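Local atomic coordinates of extracellular solute-binding protein family 1 (Pseudothermotoga lettingae, PDB entry 5CI5), a protein that binds the sugar tagatose and probably delivers it to an ABC transporter for uptake into the cell. Residues A[79-90]-A[300-311]. Numbering follows the deposited sequence.
With T6T (alpha-D-tagatopyranose), chain C.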
# COMPACT_ATOMS: atom_id res chain seq x y z
N PRO A 79 16.04 14.84 -4.12
CA PRO A 79 16.44 14.31 -2.81
C PRO A 79 17.77 13.54 -2.78
O PRO A 79 18.24 12.99 -3.80
CB PRO A 79 15.29 13.36 -2.48
CG PRO A 79 14.96 12.80 -3.78
CD PRO A 79 15.08 13.93 -4.77
N ASP A 80 18.38 13.49 -1.60
CA ASP A 80 19.49 12.59 -1.31
C ASP A 80 18.98 11.24 -0.79
O ASP A 80 19.65 10.23 -0.97
CB ASP A 80 20.41 13.22 -0.29
CG ASP A 80 20.93 14.56 -0.75
OD1 ASP A 80 21.48 14.59 -1.86
OD2 ASP A 80 20.77 15.57 -0.04
N LEU A 81 17.82 11.25 -0.13
CA LEU A 81 17.16 10.05 0.37
C LEU A 81 15.68 10.20 0.08
O LEU A 81 15.13 11.26 0.33
CB LEU A 81 17.40 9.86 1.88
CG LEU A 81 17.01 8.50 2.45
CD1 LEU A 81 17.86 7.38 1.91
CD2 LEU A 81 17.09 8.55 3.99
N ALA A 82 15.06 9.18 -0.51
CA ALA A 82 13.65 9.28 -0.95
C ALA A 82 12.89 8.03 -0.60
O ALA A 82 13.40 6.93 -0.72
CB ALA A 82 13.54 9.49 -2.48
N PHE A 83 11.65 8.23 -0.17
CA PHE A 83 10.68 7.16 -0.10
C PHE A 83 10.39 6.63 -1.50
O PHE A 83 10.22 7.40 -2.43
CB PHE A 83 9.39 7.67 0.55
CG PHE A 83 9.32 7.43 2.03
CD1 PHE A 83 10.30 7.89 2.90
CD2 PHE A 83 8.23 6.73 2.56
CE1 PHE A 83 10.22 7.64 4.26
CE2 PHE A 83 8.16 6.47 3.91
CZ PHE A 83 9.15 6.92 4.76
N ALA A 84 10.30 5.31 -1.62
CA ALA A 84 9.91 4.67 -2.87
C ALA A 84 9.02 3.48 -2.52
O ALA A 84 9.33 2.69 -1.62
CB ALA A 84 11.11 4.24 -3.69
N ASP A 85 7.91 3.36 -3.22
CA ASP A 85 6.92 2.29 -2.98
C ASP A 85 7.53 0.91 -3.22
O ASP A 85 8.20 0.66 -4.21
CB ASP A 85 5.71 2.55 -3.89
CG ASP A 85 4.46 1.87 -3.43
OD1 ASP A 85 4.52 0.71 -2.95
OD2 ASP A 85 3.39 2.52 -3.56
N LEU A 86 7.30 -0.01 -2.29
CA LEU A 86 7.71 -1.40 -2.48
C LEU A 86 7.00 -2.04 -3.68
O LEU A 86 7.45 -3.08 -4.19
CB LEU A 86 7.45 -2.20 -1.21
CG LEU A 86 8.27 -1.80 0.03
CD1 LEU A 86 8.00 -2.82 1.13
CD2 LEU A 86 9.76 -1.69 -0.26
N GLY A 87 5.92 -1.43 -4.14
CA GLY A 87 5.18 -1.91 -5.30
C GLY A 87 5.80 -1.49 -6.62
O GLY A 87 5.20 -0.72 -7.38
N GLY A 88 6.98 -2.02 -6.90
CA GLY A 88 7.58 -1.93 -8.22
C GLY A 88 8.43 -0.71 -8.52
O GLY A 88 9.08 -0.65 -9.59
N TRP A 89 8.44 0.30 -7.66
CA TRP A 89 9.19 1.49 -8.03
C TRP A 89 10.70 1.25 -8.03
O TRP A 89 11.41 1.82 -8.87
CB TRP A 89 8.92 2.67 -7.09
CG TRP A 89 7.51 3.17 -7.02
CD1 TRP A 89 6.35 2.56 -7.47
CD2 TRP A 89 7.10 4.42 -6.46
NE1 TRP A 89 5.26 3.34 -7.18
CE2 TRP A 89 5.69 4.50 -6.57
CE3 TRP A 89 7.78 5.49 -5.89
CZ2 TRP A 89 4.97 5.58 -6.11
CZ3 TRP A 89 7.06 6.57 -5.42
CH2 TRP A 89 5.67 6.61 -5.54
N VAL A 90 11.22 0.46 -7.09
CA VAL A 90 12.67 0.34 -6.99
C VAL A 90 13.24 -0.37 -8.24
O VAL A 90 14.18 0.12 -8.86
CB VAL A 90 13.06 -0.34 -5.66
CG1 VAL A 90 14.52 -0.63 -5.63
CG2 VAL A 90 12.71 0.61 -4.54
N GLY A 300 4.22 -1.29 1.18
CA GLY A 300 5.12 -0.56 2.04
C GLY A 300 5.99 0.41 1.26
O GLY A 300 5.74 0.68 0.07
N TRP A 301 7.02 0.93 1.94
CA TRP A 301 7.93 1.92 1.37
C TRP A 301 9.37 1.60 1.75
O TRP A 301 9.63 1.16 2.87
CB TRP A 301 7.58 3.33 1.84
CG TRP A 301 6.24 3.72 1.33
CD1 TRP A 301 5.04 3.33 1.85
CD2 TRP A 301 5.95 4.48 0.15
NE1 TRP A 301 4.02 3.80 1.06
CE2 TRP A 301 4.55 4.51 0.02
CE3 TRP A 301 6.74 5.13 -0.81
CZ2 TRP A 301 3.91 5.20 -1.01
CZ3 TRP A 301 6.10 5.79 -1.83
CH2 TRP A 301 4.70 5.80 -1.94
N ALA A 302 10.27 1.82 0.80
CA ALA A 302 11.71 1.73 1.00
C ALA A 302 12.35 3.11 0.94
O ALA A 302 11.78 4.04 0.37
CB ALA A 302 12.36 0.83 -0.06
N LEU A 303 13.53 3.21 1.54
CA LEU A 303 14.39 4.36 1.42
C LEU A 303 15.42 4.09 0.32
O LEU A 303 16.08 3.06 0.33
CB LEU A 303 15.09 4.66 2.75
CG LEU A 303 14.16 4.81 3.93
CD1 LEU A 303 14.95 4.86 5.23
CD2 LEU A 303 13.33 6.07 3.78
N VAL A 304 15.52 5.01 -0.63
CA VAL A 304 16.46 4.88 -1.75
C VAL A 304 17.34 6.12 -1.85
O VAL A 304 16.95 7.19 -1.40
CB VAL A 304 15.76 4.64 -3.12
CG1 VAL A 304 14.81 3.45 -3.00
CG2 VAL A 304 15.02 5.87 -3.61
N ILE A 305 18.52 5.95 -2.43
CA ILE A 305 19.50 7.02 -2.61
C ILE A 305 19.74 7.22 -4.09
O ILE A 305 20.25 6.31 -4.74
CB ILE A 305 20.82 6.68 -1.91
CG1 ILE A 305 20.59 6.54 -0.40
CG2 ILE A 305 21.88 7.75 -2.20
CD1 ILE A 305 21.78 5.98 0.33
N PRO A 306 19.39 8.39 -4.64
CA PRO A 306 19.60 8.58 -6.07
C PRO A 306 21.09 8.54 -6.42
O PRO A 306 21.92 9.05 -5.68
CB PRO A 306 18.99 9.98 -6.33
CG PRO A 306 17.97 10.13 -5.25
CD PRO A 306 18.66 9.53 -4.05
N SER A 307 21.40 7.94 -7.57
CA SER A 307 22.76 7.83 -8.04
C SER A 307 23.35 9.22 -8.32
O SER A 307 24.57 9.39 -8.35
CB SER A 307 22.78 6.97 -9.29
OG SER A 307 21.96 7.57 -10.27
N SER A 308 22.49 10.22 -8.54
CA SER A 308 22.96 11.58 -8.80
C SER A 308 23.21 12.41 -7.54
O SER A 308 23.64 13.56 -7.63
CB SER A 308 21.97 12.31 -9.70
OG SER A 308 22.01 11.75 -11.01
N SER A 309 22.94 11.84 -6.37
CA SER A 309 23.12 12.59 -5.13
C SER A 309 24.59 12.86 -4.82
O SER A 309 25.43 11.94 -4.90
CB SER A 309 22.49 11.84 -3.96
OG SER A 309 22.84 12.46 -2.74
N PRO A 310 24.90 14.11 -4.42
CA PRO A 310 26.25 14.42 -3.94
C PRO A 310 26.47 14.08 -2.45
O PRO A 310 27.56 14.35 -1.93
CB PRO A 310 26.33 15.94 -4.15
CG PRO A 310 24.96 16.41 -3.93
CD PRO A 310 24.02 15.29 -4.38
N ASN A 311 25.45 13.53 -1.79
CA ASN A 311 25.48 13.31 -0.35
C ASN A 311 25.19 11.86 0.01
O ASN A 311 24.41 11.58 0.92
CB ASN A 311 24.45 14.21 0.35
CG ASN A 311 24.75 15.68 0.19
OD1 ASN A 311 25.88 16.12 0.40
ND2 ASN A 311 23.74 16.45 -0.15
O3 T6T C . 0.79 -0.29 0.77
C3 T6T C . 1.45 0.96 0.57
C4 T6T C . 1.93 1.03 -0.88
O4 T6T C . 2.74 -0.11 -1.18
C5 T6T C . 0.71 1.10 -1.77
O5 T6T C . 1.11 1.18 -3.14
C6 T6T C . -0.17 2.28 -1.39
O6 T6T C . -0.58 2.13 -0.03
C2 T6T C . 0.51 2.07 0.90
O2 T6T C . 1.21 3.32 0.87
C1 T6T C . -0.11 1.90 2.30
O1 T6T C . 0.83 1.76 3.31
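Trp301 lays one face of its indole against Asp85, whose CB sits 4.0 Å from the centroid of the Trp301 six-membered ring, almost on the ring normal. The two are a non-hydrogen-bonded pair where strand 81-85 runs antiparallel to strand 300-304, and both line the sugar pocket. With CG anti to the backbone N (chi1 -159°), the Asp85 carboxylate reaches tagatose: OD1 accepts a hydrogen bond from sugar O4 and OD2 one from O5, a fork suited to neighbouring hydroxyls. OD1 also accepts from Gly87 N at 2.8 Å, from above the carboxylate plane, closing an Asx turn. The rim of Trp301 points its NE1 at sugar O2, 2.9 Å away, while its benzo edge meets the face of Trp89, planes at 83°. Phe83 lies oblique to the indole, its CD2 3.5 Å from Trp301 CB. An alanine in place of Trp301 would probably leave sugar O2 without its NE1 donor, the Trp89 face without the benzo edge and Asp85 CB without its ring face. Gly300, whose backbone angles suit glycine alone, donates its backbone N-H to sugar O4. Opposite, small Ala84 and Ala82 meet Val304, CG1 lying 3.8 Å from Ala84 CB. At the far end Asp80 OD1 accepts from Ser309 OG at 2.7 Å. Asn311 ND2 meets Asp80 OD2 from above the carboxylate plane, and Lys23 adds a salt bridge to OD1. Thus a buried carboxylate anchors the loop, paired backbone hydrogen bonds at Ala82-Val304 and Ala84-Ala302 join the strands, apolar side chains pack on both faces, and Asp85 as acceptor, with Gly300 and Trp301 N-H donors, complements the sugar hydroxyls.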